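Local coordinates for protein inosine-uridine nucleoside N-ribohydrolase (Xanthomonas oryzae pv. oryzae, PDB 4KL0) that binds calcium and probably belongs to the nucleoside hydrolases, enzymes that cleave N-glycosyl bonds, although its own activity remains uncertain, at residues Leu28-Phe33 and Leu58-Val63; Pro143-Met148 and Lys171-Thr176; Lys262-Gly267 and Thr278-Arg283. One frame throughout, in Å; residues are numbered along the deposited sequence.

Contact 1 of 3, residues Leu28-Phe33 and Leu58-Val63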
ATOM      1  N   LEU A  28      -7.427  -9.485 -12.569  1.00 20.15           N
ATOM      2  CA  LEU A  28      -7.199 -10.262 -11.357  1.00 21.10           C
ATOM      3  C   LEU A  28      -8.061  -9.718 -10.215  1.00 19.69           C
ATOM      4  O   LEU A  28      -7.845  -8.588  -9.774  1.00 17.49           O
ATOM      5  CB  LEU A  28      -5.691 -10.210 -11.025  1.00 19.62           C
ATOM      6  CG  LEU A  28      -5.241 -11.026  -9.785  1.00 19.63           C
ATOM      7  CD1 LEU A  28      -5.491 -12.536  -9.932  1.00 22.76           C
ATOM      8  CD2 LEU A  28      -3.785 -10.767  -9.435  1.00 23.67           C
ATOM      9  N   ASP A  29      -8.995 -10.497  -9.671  1.00 19.99           N
ATOM     10  CA  ASP A  29      -9.757 -10.008  -8.518  1.00 18.92           C
ATOM     11  C   ASP A  29      -8.809  -9.882  -7.330  1.00 21.38           C
ATOM     12  O   ASP A  29      -7.983 -10.791  -7.104  1.00 19.91           O
ATOM     13  CB  ASP A  29     -10.908 -10.952  -8.165  1.00 19.80           C
ATOM     14  CG  ASP A  29     -12.151 -10.668  -8.979  1.00 26.99           C
ATOM     15  OD1 ASP A  29     -12.091  -9.789  -9.869  1.00 26.72           O
ATOM     16  OD2 ASP A  29     -13.206 -11.305  -8.728  1.00 31.94           O
ATOM     17  N   THR A  30      -8.932  -8.772  -6.583  1.00 17.77           N
ATOM     18  CA  THR A  30      -7.905  -8.398  -5.589  1.00 16.88           C
ATOM     19  C   THR A  30      -8.514  -8.093  -4.247  1.00 16.87           C
ATOM     20  O   THR A  30      -9.503  -7.359  -4.169  1.00 16.77           O
ATOM     21  CB  THR A  30      -7.094  -7.167  -6.091  1.00 16.07           C
ATOM     22  OG1 THR A  30      -6.384  -7.507  -7.296  1.00 20.67           O
ATOM     23  CG2 THR A  30      -6.087  -6.703  -5.032  1.00 17.06           C
ATOM     24  N   LEU A  31      -7.919  -8.666  -3.189  1.00 14.65           N
ATOM     25  CA  LEU A  31      -8.297  -8.411  -1.783  1.00 12.65           C
ATOM     26  C   LEU A  31      -7.158  -7.564  -1.171  1.00 15.31           C
ATOM     27  O   LEU A  31      -5.951  -7.968  -1.249  1.00 15.04           O
ATOM     28  CB  LEU A  31      -8.397  -9.718  -0.978  1.00 13.85           C
ATOM     29  CG  LEU A  31      -9.180 -10.809  -1.725  1.00 15.26           C
ATOM     30  CD1 LEU A  31      -9.136 -12.126  -0.887  1.00 17.94           C
ATOM     31  CD2 LEU A  31     -10.590 -10.380  -1.975  1.00 15.99           C
ATOM     32  N   LEU A  32      -7.523  -6.401  -0.629  1.00 13.33           N
ATOM     33  CA  LEU A  32      -6.534  -5.425  -0.131  1.00 10.92           C
ATOM     34  C   LEU A  32      -6.715  -5.230   1.372  1.00 13.77           C
ATOM     35  O   LEU A  32      -7.832  -5.060   1.882  1.00 13.60           O
ATOM     36  CB  LEU A  32      -6.729  -4.117  -0.902  1.00 11.63           C
ATOM     37  CG  LEU A  32      -5.793  -2.971  -0.611  1.00 12.83           C
ATOM     38  CD1 LEU A  32      -4.349  -3.368  -1.008  1.00 14.44           C
ATOM     39  CD2 LEU A  32      -6.175  -1.677  -1.422  1.00 13.01           C
ATOM     40  N   PHE A  33      -5.582  -5.212   2.094  1.00 11.67           N
ATOM     41  CA  PHE A  33      -5.547  -5.015   3.543  1.00  9.33           C
ATOM     42  C   PHE A  33      -4.723  -3.760   3.800  1.00 10.76           C
ATOM     43  O   PHE A  33      -3.583  -3.679   3.342  1.00 10.79           O
ATOM     44  CB  PHE A  33      -4.875  -6.240   4.199  1.00 12.16           C
ATOM     45  CG  PHE A  33      -5.579  -7.518   3.885  1.00 11.49           C
ATOM     46  CD1 PHE A  33      -6.500  -8.053   4.792  1.00 13.71           C
ATOM     47  CD2 PHE A  33      -5.302  -8.180   2.703  1.00 13.16           C
ATOM     48  CE1 PHE A  33      -7.201  -9.259   4.440  1.00 14.88           C
ATOM     49  CE2 PHE A  33      -5.997  -9.372   2.361  1.00 12.80           C
ATOM     50  CZ  PHE A  33      -6.932  -9.890   3.292  1.00 12.93           C
ATOM     51  N   LEU A  58      -6.769  -5.527 -12.830  1.00 15.96           N
ATOM     52  CA  LEU A  58      -7.276  -6.011 -11.564  1.00 15.58           C
ATOM     53  C   LEU A  58      -8.698  -5.545 -11.383  1.00 16.50           C
ATOM     54  O   LEU A  58      -9.179  -4.643 -12.103  1.00 17.13           O
ATOM     55  CB  LEU A  58      -6.408  -5.501 -10.412  1.00 16.56           C
ATOM     56  CG  LEU A  58      -6.362  -3.983 -10.134  1.00 16.03           C
ATOM     57  CD1 LEU A  58      -7.545  -3.568  -9.348  1.00 16.63           C
ATOM     58  CD2 LEU A  58      -5.110  -3.607  -9.321  1.00 18.54           C
ATOM     59  N   ARG A  59      -9.365  -6.148 -10.417  1.00 17.11           N
ATOM     60  CA  ARG A  59     -10.655  -5.622  -9.998  1.00 15.99           C
ATOM     61  C   ARG A  59     -10.665  -5.668  -8.478  1.00 18.85           C
ATOM     62  O   ARG A  59     -10.441  -6.749  -7.865  1.00 17.66           O
ATOM     63  CB  ARG A  59     -11.829  -6.342 -10.660  1.00 18.97           C
ATOM     64  CG  ARG A  59     -13.161  -5.853 -10.130  1.00 21.02           C
ATOM     65  CD  ARG A  59     -14.338  -6.598 -10.761  1.00 26.24           C
ATOM     66  NE  ARG A  59     -14.426  -7.923 -10.185  1.00 26.24           N
ATOM     67  CZ  ARG A  59     -15.464  -8.742 -10.353  1.00 31.89           C
ATOM     68  NH1 ARG A  59     -16.510  -8.346 -11.084  1.00 36.95           N
ATOM     69  NH2 ARG A  59     -15.466  -9.939  -9.778  1.00 31.05           N
ATOM     70  N   LEU A  60     -10.789  -4.477  -7.875  1.00 15.64           N
ATOM     71  CA  LEU A  60     -10.614  -4.362  -6.399  1.00 17.03           C
ATOM     72  C   LEU A  60     -11.961  -4.657  -5.778  1.00 17.34           C
ATOM     73  O   LEU A  60     -12.852  -3.780  -5.765  1.00 19.39           O
ATOM     74  CB  LEU A  60     -10.103  -2.957  -6.027  1.00 18.71           C
ATOM     75  CG  LEU A  60      -9.786  -2.681  -4.580  1.00 17.35           C
ATOM     76  CD1 LEU A  60      -8.791  -3.716  -4.060  1.00 17.14           C
ATOM     77  CD2 LEU A  60      -9.259  -1.236  -4.488  1.00 16.62           C
ATOM     78  N   THR A  61     -12.127  -5.873  -5.240  1.00 15.05           N
ATOM     79  CA  THR A  61     -13.467  -6.265  -4.831  1.00 19.72           C
ATOM     80  C   THR A  61     -13.747  -5.984  -3.348  1.00 19.65           C
ATOM     81  O   THR A  61     -14.878  -5.591  -2.966  1.00 19.18           O
ATOM     82  CB  THR A  61     -13.721  -7.743  -5.194  1.00 19.55           C
ATOM     83  OG1 THR A  61     -12.806  -8.587  -4.460  1.00 19.48           O
ATOM     84  CG2 THR A  61     -13.488  -7.961  -6.696  1.00 21.63           C
ATOM     85  N   ASP A  62     -12.710  -6.120  -2.506  1.00 15.54           N
ATOM     86  CA  ASP A  62     -12.900  -6.055  -1.067  1.00 13.66           C
ATOM     87  C   ASP A  62     -11.674  -5.415  -0.449  1.00 14.28           C
ATOM     88  O   ASP A  62     -10.555  -5.696  -0.857  1.00 15.66           O
ATOM     89  CB  ASP A  62     -13.067  -7.472  -0.479  1.00 17.32           C
ATOM     90  CG  ASP A  62     -14.304  -8.195  -1.047  1.00 20.63           C
ATOM     91  OD1 ASP A  62     -14.160  -8.907  -2.052  1.00 21.06           O
ATOM     92  OD2 ASP A  62     -15.406  -8.047  -0.472  1.00 24.34           O
ATOM     93  N   VAL A  63     -11.919  -4.563   0.502  1.00 13.51           N
ATOM     94  CA  VAL A  63     -10.840  -3.922   1.243  1.00 13.89           C
ATOM     95  C   VAL A  63     -11.145  -4.028   2.732  1.00 16.16           C
ATOM     96  O   VAL A  63     -12.248  -3.679   3.186  1.00 16.22           O
ATOM     97  CB  VAL A  63     -10.771  -2.444   0.805  1.00 14.42           C
ATOM     98  CG1 VAL A  63      -9.733  -1.704   1.591  1.00 14.64           C
ATOM     99  CG2 VAL A  63     -10.442  -2.358  -0.674  1.00 14.71           C
TER

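Contact 2 of 3, residues Pro143-Met148 and Lys171-Thr176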
ATOM      1  N   PRO A 143     -14.611 -18.427  -9.551  1.00 38.90           N
ATOM      2  CA  PRO A 143     -14.157 -19.364 -10.581  1.00 38.29           C
ATOM      3  C   PRO A 143     -12.665 -19.209 -10.864  1.00 37.27           C
ATOM      4  O   PRO A 143     -12.041 -20.101 -11.466  1.00 39.79           O
ATOM      5  CB  PRO A 143     -14.991 -18.964 -11.795  1.00 37.31           C
ATOM      6  CG  PRO A 143     -15.310 -17.528 -11.589  1.00 39.72           C
ATOM      7  CD  PRO A 143     -15.411 -17.318 -10.107  1.00 38.75           C
ATOM      8  N   HIS A 144     -12.075 -18.100 -10.415  1.00 35.37           N
ATOM      9  CA  HIS A 144     -10.650 -17.873 -10.674  1.00 31.41           C
ATOM     10  C   HIS A 144      -9.918 -17.475  -9.403  1.00 28.13           C
ATOM     11  O   HIS A 144     -10.547 -16.961  -8.492  1.00 28.80           O
ATOM     12  CB  HIS A 144     -10.503 -16.793 -11.734  1.00 31.54           C
ATOM     13  CG  HIS A 144     -11.156 -17.146 -13.035  1.00 37.99           C
ATOM     14  ND1 HIS A 144     -12.497 -16.922 -13.281  1.00 39.46           N
ATOM     15  CD2 HIS A 144     -10.652 -17.723 -14.156  1.00 38.09           C
ATOM     16  CE1 HIS A 144     -12.784 -17.328 -14.506  1.00 39.84           C
ATOM     17  NE2 HIS A 144     -11.686 -17.823 -15.056  1.00 43.00           N
ATOM     18  N   LYS A 145      -8.621 -17.749  -9.342  1.00 24.70           N
ATOM     19  CA  LYS A 145      -7.840 -17.418  -8.144  1.00 24.27           C
ATOM     20  C   LYS A 145      -7.740 -15.888  -7.985  1.00 23.15           C
ATOM     21  O   LYS A 145      -7.659 -15.179  -8.983  1.00 23.52           O
ATOM     22  CB  LYS A 145      -6.441 -18.007  -8.220  1.00 26.43           C
ATOM     23  CG  LYS A 145      -6.426 -19.544  -8.069  1.00 24.39           C
ATOM     24  CD  LYS A 145      -5.015 -20.049  -8.006  1.00 27.94           C
ATOM     25  CE  LYS A 145      -4.988 -21.566  -7.825  1.00 33.38           C
ATOM     26  NZ  LYS A 145      -3.609 -22.046  -7.605  1.00 34.08           N
ATOM     27  N   LEU A 146      -7.735 -15.424  -6.735  1.00 21.12           N
ATOM     28  CA  LEU A 146      -7.649 -13.983  -6.420  1.00 20.02           C
ATOM     29  C   LEU A 146      -6.245 -13.681  -5.904  1.00 21.06           C
ATOM     30  O   LEU A 146      -5.502 -14.590  -5.466  1.00 21.72           O
ATOM     31  CB  LEU A 146      -8.650 -13.624  -5.335  1.00 20.24           C
ATOM     32  CG  LEU A 146     -10.157 -13.661  -5.671  1.00 26.07           C
ATOM     33  CD1 LEU A 146     -10.714 -15.044  -5.496  1.00 27.93           C
ATOM     34  CD2 LEU A 146     -10.982 -12.675  -4.891  1.00 23.23           C
ATOM     35  N   GLY A 147      -5.862 -12.410  -5.964  1.00 18.71           N
ATOM     36  CA  GLY A 147      -4.613 -11.989  -5.330  1.00 19.28           C
ATOM     37  C   GLY A 147      -4.871 -11.280  -4.012  1.00 16.27           C
ATOM     38  O   GLY A 147      -5.909 -10.652  -3.830  1.00 19.28           O
ATOM     39  N   MET A 148      -3.959 -11.426  -3.059  1.00 14.61           N
ATOM     40  CA  MET A 148      -4.099 -10.718  -1.759  1.00 14.28           C
ATOM     41  C   MET A 148      -2.942  -9.752  -1.696  1.00 14.92           C
ATOM     42  O   MET A 148      -1.803 -10.103  -1.981  1.00 14.68           O
ATOM     43  CB  MET A 148      -3.968 -11.664  -0.537  1.00 15.16           C
ATOM     44  CG  MET A 148      -5.201 -12.580  -0.227  1.00 18.37           C
ATOM     45  SD  MET A 148      -4.930 -13.861   1.127  1.00 11.07           S
ATOM     46  CE  MET A 148      -4.498 -12.817   2.543  1.00 16.42           C
ATOM     47  N   LYS A 171      -7.888 -21.068  -3.904  1.00 26.39           N
ATOM     48  CA  LYS A 171      -8.383 -19.849  -4.552  1.00 22.61           C
ATOM     49  C   LYS A 171      -7.486 -18.568  -4.420  1.00 25.70           C
ATOM     50  O   LYS A 171      -7.861 -17.501  -4.925  1.00 23.98           O
ATOM     51  CB  LYS A 171      -9.784 -19.550  -4.060  1.00 28.01           C
ATOM     52  CG  LYS A 171     -10.784 -20.697  -4.322  1.00 30.32           C
ATOM     53  CD  LYS A 171     -11.323 -20.643  -5.754  1.00 33.78           C
ATOM     54  CE  LYS A 171     -12.517 -21.585  -5.964  1.00 37.70           C
ATOM     55  NZ  LYS A 171     -12.200 -22.858  -6.733  1.00 43.62           N
ATOM     56  N   VAL A 172      -6.330 -18.658  -3.777  1.00 22.31           N
ATOM     57  CA  VAL A 172      -5.480 -17.449  -3.709  1.00 22.87           C
ATOM     58  C   VAL A 172      -4.201 -17.685  -4.470  1.00 21.83           C
ATOM     59  O   VAL A 172      -3.424 -18.620  -4.165  1.00 23.94           O
ATOM     60  CB  VAL A 172      -5.209 -17.005  -2.257  1.00 20.62           C
ATOM     61  CG1 VAL A 172      -4.100 -15.916  -2.175  1.00 18.65           C
ATOM     62  CG2 VAL A 172      -6.492 -16.508  -1.620  1.00 22.09           C
ATOM     63  N   ALA A 173      -3.961 -16.847  -5.468  1.00 19.24           N
ATOM     64  CA  ALA A 173      -2.764 -16.968  -6.301  1.00 19.49           C
ATOM     65  C   ALA A 173      -1.416 -16.626  -5.661  1.00 22.37           C
ATOM     66  O   ALA A 173      -0.420 -17.343  -5.855  1.00 22.22           O
ATOM     67  CB  ALA A 173      -2.940 -16.185  -7.613  1.00 22.76           C
ATOM     68  N   SER A 174      -1.383 -15.541  -4.876  1.00 17.98           N
ATOM     69  CA  SER A 174      -0.151 -15.114  -4.238  1.00 17.83           C
ATOM     70  C   SER A 174      -0.570 -14.141  -3.187  1.00 15.41           C
ATOM     71  O   SER A 174      -1.702 -13.623  -3.197  1.00 17.02           O
ATOM     72  CB  SER A 174       0.776 -14.361  -5.199  1.00 19.75           C
ATOM     73  OG  SER A 174       0.109 -13.216  -5.753  1.00 22.97           O
ATOM     74  N   ILE A 175       0.370 -13.887  -2.298  1.00 14.56           N
ATOM     75  CA  ILE A 175       0.205 -12.863  -1.249  1.00 13.17           C
ATOM     76  C   ILE A 175       1.424 -11.962  -1.377  1.00 14.36           C
ATOM     77  O   ILE A 175       2.573 -12.414  -1.276  1.00 15.58           O
ATOM     78  CB  ILE A 175       0.170 -13.456   0.165  1.00 14.69           C
ATOM     79  CG1 ILE A 175      -0.984 -14.439   0.315  1.00 16.17           C
ATOM     80  CG2 ILE A 175       0.116 -12.302   1.209  1.00 15.14           C
ATOM     81  CD1 ILE A 175      -1.014 -15.164   1.657  1.00 19.30           C
ATOM     82  N   THR A 176       1.198 -10.667  -1.570  1.00 13.09           N
ATOM     83  CA  THR A 176       2.298  -9.726  -1.771  1.00 12.12           C
ATOM     84  C   THR A 176       2.206  -8.722  -0.643  1.00 13.63           C
ATOM     85  O   THR A 176       1.119  -8.206  -0.359  1.00 14.59           O
ATOM     86  CB  THR A 176       2.144  -8.934  -3.116  1.00 14.60           C
ATOM     87  OG1 THR A 176       2.005  -9.876  -4.195  1.00 14.69           O
ATOM     88  CG2 THR A 176       3.355  -8.076  -3.441  1.00 14.50           C
TER
HETATM   89  O   HOH W   1      -0.689 -10.885  -4.447  1.00 15.90           O

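Contact 3 of 3, residues Lys262-Gly267 and Thr278-Arg283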
ATOM      1  N   LYS A 262       6.186  19.111   6.262  1.00 16.87           N
ATOM      2  CA  LYS A 262       6.295  20.412   6.945  1.00 19.49           C
ATOM      3  C   LYS A 262       6.422  20.166   8.440  1.00 21.66           C
ATOM      4  O   LYS A 262       7.313  20.720   9.112  1.00 21.44           O
ATOM      5  CB  LYS A 262       5.050  21.251   6.652  1.00 20.59           C
ATOM      6  CG  LYS A 262       4.950  22.588   7.416  1.00 23.97           C
ATOM      7  CD  LYS A 262       3.728  23.407   6.902  1.00 26.44           C
ATOM      8  CE  LYS A 262       3.660  24.773   7.613  1.00 37.83           C
ATOM      9  NZ  LYS A 262       2.261  25.266   7.927  1.00 43.63           N
ATOM     10  N   GLY A 263       5.552  19.309   8.964  1.00 18.84           N
ATOM     11  CA  GLY A 263       5.586  19.008  10.393  1.00 20.85           C
ATOM     12  C   GLY A 263       6.914  18.371  10.789  1.00 20.71           C
ATOM     13  O   GLY A 263       7.476  18.659  11.868  1.00 19.83           O
ATOM     14  N   LEU A 264       7.457  17.505   9.944  1.00 18.95           N
ATOM     15  CA  LEU A 264       8.738  16.846  10.258  1.00 15.69           C
ATOM     16  C   LEU A 264       9.920  17.862  10.233  1.00 19.50           C
ATOM     17  O   LEU A 264      10.780  17.949  11.137  1.00 18.71           O
ATOM     18  CB  LEU A 264       8.908  15.635   9.305  1.00 17.41           C
ATOM     19  CG  LEU A 264      10.231  14.881   9.269  1.00 17.11           C
ATOM     20  CD1 LEU A 264      10.468  14.281  10.685  1.00 18.86           C
ATOM     21  CD2 LEU A 264      10.288  13.789   8.197  1.00 16.66           C
ATOM     22  N   TRP A 265       9.898  18.712   9.222  1.00 16.72           N
ATOM     23  CA  TRP A 265      10.884  19.790   9.119  1.00 17.89           C
ATOM     24  C   TRP A 265      10.875  20.741  10.323  1.00 20.91           C
ATOM     25  O   TRP A 265      11.935  21.011  10.911  1.00 21.30           O
ATOM     26  CB  TRP A 265      10.569  20.596   7.849  1.00 17.53           C
ATOM     27  CG  TRP A 265      11.412  21.813   7.808  1.00 21.64           C
ATOM     28  CD1 TRP A 265      11.012  23.085   8.050  1.00 24.44           C
ATOM     29  CD2 TRP A 265      12.815  21.857   7.604  1.00 20.46           C
ATOM     30  NE1 TRP A 265      12.082  23.934   7.995  1.00 24.38           N
ATOM     31  CE2 TRP A 265      13.205  23.220   7.697  1.00 23.08           C
ATOM     32  CE3 TRP A 265      13.783  20.900   7.313  1.00 19.78           C
ATOM     33  CZ2 TRP A 265      14.510  23.631   7.529  1.00 23.21           C
ATOM     34  CZ3 TRP A 265      15.100  21.302   7.147  1.00 28.21           C
ATOM     35  CH2 TRP A 265      15.459  22.678   7.263  1.00 23.76           C
ATOM     36  N   GLU A 266       9.688  21.196  10.727  1.00 17.79           N
ATOM     37  CA  GLU A 266       9.551  22.183  11.823  1.00 20.94           C
ATOM     38  C   GLU A 266      10.004  21.548  13.127  1.00 22.03           C
ATOM     39  O   GLU A 266      10.656  22.200  13.967  1.00 24.18           O
ATOM     40  CB  GLU A 266       8.111  22.692  11.916  1.00 21.89           C
ATOM     41  CG  GLU A 266       7.769  23.555  10.677  1.00 23.79           C
ATOM     42  CD  GLU A 266       6.358  24.130  10.636  1.00 29.69           C
ATOM     43  OE1 GLU A 266       5.456  23.707  11.419  1.00 34.86           O
ATOM     44  OE2 GLU A 266       6.166  25.038   9.786  1.00 34.74           O
ATOM     45  N   GLY A 267       9.726  20.253  13.255  1.00 22.67           N
ATOM     46  CA  GLY A 267       9.981  19.529  14.507  1.00 19.53           C
ATOM     47  C   GLY A 267      11.476  19.386  14.689  1.00 24.89           C
ATOM     48  O   GLY A 267      12.002  19.576  15.798  1.00 23.21           O
ATOM     49  N   THR A 278      18.919  18.373  11.023  1.00 24.32           N
ATOM     50  CA  THR A 278      18.769  18.977   9.691  1.00 26.57           C
ATOM     51  C   THR A 278      19.529  18.163   8.652  1.00 28.22           C
ATOM     52  O   THR A 278      19.070  18.011   7.495  1.00 27.21           O
ATOM     53  CB  THR A 278      19.235  20.440   9.692  1.00 28.44           C
ATOM     54  OG1 THR A 278      18.403  21.225  10.564  1.00 31.16           O
ATOM     55  CG2 THR A 278      19.175  21.017   8.255  1.00 29.80           C
ATOM     56  N   ALA A 279      20.682  17.630   9.048  1.00 31.00           N
ATOM     57  CA  ALA A 279      21.496  16.775   8.192  1.00 32.65           C
ATOM     58  C   ALA A 279      20.788  15.486   7.816  1.00 33.23           C
ATOM     59  O   ALA A 279      20.947  14.959   6.695  1.00 34.54           O
ATOM     60  CB  ALA A 279      22.802  16.438   8.887  1.00 33.55           C
ATOM     61  N   TRP A 280      20.001  14.959   8.736  1.00 29.11           N
ATOM     62  CA  TRP A 280      19.313  13.731   8.413  1.00 27.89           C
ATOM     63  C   TRP A 280      18.206  14.067   7.406  1.00 25.27           C
ATOM     64  O   TRP A 280      17.934  13.289   6.494  1.00 28.07           O
ATOM     65  CB  TRP A 280      18.700  13.123   9.649  1.00 28.37           C
ATOM     66  CG  TRP A 280      17.747  12.062   9.317  1.00 27.78           C
ATOM     67  CD1 TRP A 280      18.028  10.751   9.132  1.00 29.68           C
ATOM     68  CD2 TRP A 280      16.334  12.211   9.090  1.00 25.11           C
ATOM     69  NE1 TRP A 280      16.887  10.054   8.851  1.00 29.73           N
ATOM     70  CE2 TRP A 280      15.826  10.926   8.811  1.00 26.86           C
ATOM     71  CE3 TRP A 280      15.455  13.299   9.119  1.00 23.42           C
ATOM     72  CZ2 TRP A 280      14.466  10.688   8.534  1.00 22.96           C
ATOM     73  CZ3 TRP A 280      14.106  13.072   8.876  1.00 21.50           C
ATOM     74  CH2 TRP A 280      13.620  11.766   8.584  1.00 21.92           C
ATOM     75  N   PHE A 281      17.610  15.235   7.565  1.00 21.31           N
ATOM     76  CA  PHE A 281      16.506  15.628   6.688  1.00 20.78           C
ATOM     77  C   PHE A 281      17.000  15.859   5.240  1.00 27.40           C
ATOM     78  O   PHE A 281      16.432  15.297   4.282  1.00 24.40           O
ATOM     79  CB  PHE A 281      15.797  16.862   7.203  1.00 18.62           C
ATOM     80  CG  PHE A 281      14.575  17.220   6.407  1.00 21.60           C
ATOM     81  CD1 PHE A 281      14.685  17.895   5.190  1.00 19.35           C
ATOM     82  CD2 PHE A 281      13.309  16.917   6.889  1.00 15.45           C
ATOM     83  CE1 PHE A 281      13.556  18.213   4.435  1.00 19.72           C
ATOM     84  CE2 PHE A 281      12.175  17.251   6.131  1.00 16.95           C
ATOM     85  CZ  PHE A 281      12.313  17.920   4.905  1.00 18.74           C
ATOM     86  N   PHE A 282      18.031  16.693   5.074  1.00 26.30           N
ATOM     87  CA  PHE A 282      18.628  16.853   3.732  1.00 29.10           C
ATOM     88  C   PHE A 282      19.105  15.506   3.099  1.00 29.86           C
ATOM     89  O   PHE A 282      18.905  15.243   1.893  1.00 32.20           O
ATOM     90  CB  PHE A 282      19.716  17.956   3.745  1.00 27.48           C
ATOM     91  CG  PHE A 282      19.154  19.348   3.589  1.00 30.62           C
ATOM     92  CD1 PHE A 282      19.332  20.062   2.398  1.00 27.25           C
ATOM     93  CD2 PHE A 282      18.398  19.912   4.578  1.00 26.26           C
ATOM     94  CE1 PHE A 282      18.763  21.325   2.227  1.00 31.69           C
ATOM     95  CE2 PHE A 282      17.831  21.171   4.430  1.00 28.66           C
ATOM     96  CZ  PHE A 282      18.016  21.894   3.254  1.00 30.69           C
ATOM     97  N   ARG A 283      19.687  14.627   3.900  1.00 31.98           N
ATOM     98  CA  ARG A 283      20.189  13.347   3.398  1.00 32.40           C
ATOM     99  C   ARG A 283      19.054  12.358   3.072  1.00 34.95           C
ATOM    100  O   ARG A 283      19.212  11.383   2.306  1.00 38.81           O
ATOM    101  CB  ARG A 283      21.154  12.757   4.430  1.00 36.82           C
ATOM    102  CG  ARG A 283      21.524  11.309   4.245  1.00 40.61           C
ATOM    103  CD  ARG A 283      22.571  10.897   5.282  1.00 44.38           C
ATOM    104  NE  ARG A 283      22.032  10.430   6.570  1.00 46.51           N
ATOM    105  CZ  ARG A 283      22.199  11.064   7.737  1.00 40.86           C
ATOM    106  NH1 ARG A 283      22.857  12.211   7.793  1.00 38.17           N
ATOM    107  NH2 ARG A 283      21.702  10.557   8.857  1.00 41.74           N
TER

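Contact 1 of 3, residues Leu28-Phe33 and Leu58-Val63
L28 pairs with L58 at the start of a run of parallel pairs joining the strands of a beta-alpha-beta unit, in which helix 41-54 links strand 28-34 to strand 58-65 of the Rossmann-like sheet. The backbone ladder alternates as far as T61: R59 N gives to L28 O, T30 N to R59 O and T61 N to T30 O. T61 is the extra residue of a beta bulge, which shifts the next bond, from L32 N, to D62 O (3.1 Å).

The closest leucine and valine contacts lie on the face of T30, L32, L60 and V63. Such residues suit this buried side, where L60 CD1 meets L32 CB at 3.8 Å and V63 CG2 reaches the same CB.

D29, L31, R59 and D62 share the other face, with the ion pair at its start. D29 and R59 run side by side, and the bend of the arginine chain at chi3 (75°) brings NH2 to D29 OD2 at 2.8 Å, on its syn side. Farther along, D62 forms a salt bridge with R138 of helix 133-141.

L28 O is gripped twice, from opposite faces of its carbonyl plane: by R59 N at 2.9 Å and by T30 OG1 at 3.1 Å.

Contact 2 of 3, residues Pro143-Met148 and Lys171-Thr176
M148 lies against V172 and I175 where strand 146-150 runs parallel to strand 172-178, the short segments 20° apart. Its side chain can be followed outward. CB sits 4.0 Å from S174 O and near I175 CG1. CG, placed anti to the carbonyl carbon (chi1 -76°), comes to 4.0 Å from V172 CG1. SD rests against both branched residues, 4.0 Å from V172 CG1 and 4.1 Å from I175 CG1. The bend at chi3 (59°) then turns CE away from V172 toward F33 of strand 28-34, 3.8 Å from F33 CE2; L31 is also touched. The methionine crosses V172 at about a right angle but lies alongside I175. A flexible thioether suits this buried place because it can follow the uneven surface of beta-branched neighbours.

Four backbone bonds join the strands, though the register slips by one around A173, since L146 pairs with V172 and M148 with I175. L146 N bonds to K171 O, A173 N to L146 O (2.7 Å), M148 N to S174 O and T176 N to M148 O.

One water fastens the far end: it donates to M148 O (2.8 Å) and bonds the hydroxyls S174 OG and T176 OG1, so small polar residues fit there. Neighbouring parallel strands joined through intervening helices, here 155-163 and 165-171, are typical of Rossmann-like alpha/beta folds, as in the nucleoside hydrolase family to which this sequence is assigned.

Contact 3 of 3, residues Lys262-Gly267 and Thr278-Arg283
W265 and F281 mark the closest backbone approach, CA to CA 7.4 Å, of two helical segments that run roughly antiparallel, at 150° between their directions, with axes 10.5 Å apart. At that spacing large side chains, here mostly aromatic, fill the interface.

The main pair is a T-shaped (edge-to-face) stack. The six-membered ring of W265 turns its edge to the face of F281, with centroids 5.1 Å apart and planes at 70°. W265 CE3 stands 3.7 Å above the F281 plane, over the ring centre, so a polarised aromatic C-H can point into the electron-rich face. The indole gets there because CG lies anti to the backbone N (chi1 172°), which carries the ring outward from its helix toward the facing one. Its six-membered ring continues past F281: CZ3 approaches F282 CE2 at 3.9 Å, meeting that phenyl at its edge, and CH2 lies near the methyl CG2 of T278. A tryptophan is long enough to touch all three residues, while its polar NE1 is satisfied by L302 O outside the pair.

L264 meets F281 at its edge. Its CG is 4.4 Å from F281 CE2, and the methyl CD2 comes within 3.9 Å of W280 CH2, in the plane of the indole and against its edge. Leucine and W280 cross at about a right angle, so the compact branched chain abuts the rim of the larger flat group. I307 of helix 304-307 also touches W265, F281 and F282. This is aromatic packing in an antiparallel helical hairpin, between helices 248-269 and 278-285, distant from the calcium site.

From the N terminus, contact 1 closes first, around helix 41-54. Contact 2 follows, bridging the excursion through helices 155-163 and 165-171, and contact 3 closes the short connection between helices 248-269 and 278-285. The three lie in series, none nested in or crossing another. Contacts 1 and 2 belong to one sheet, because strands 28-34 and 146-150 are neighbours: G147 probably bonds through its N to D29 O and through its O to L31 N, making a continuous four-strand run. Contact 3 is a separate helical region, with its centre about 36 Å from that of contact 1 and on the opposite side of the chain's centre.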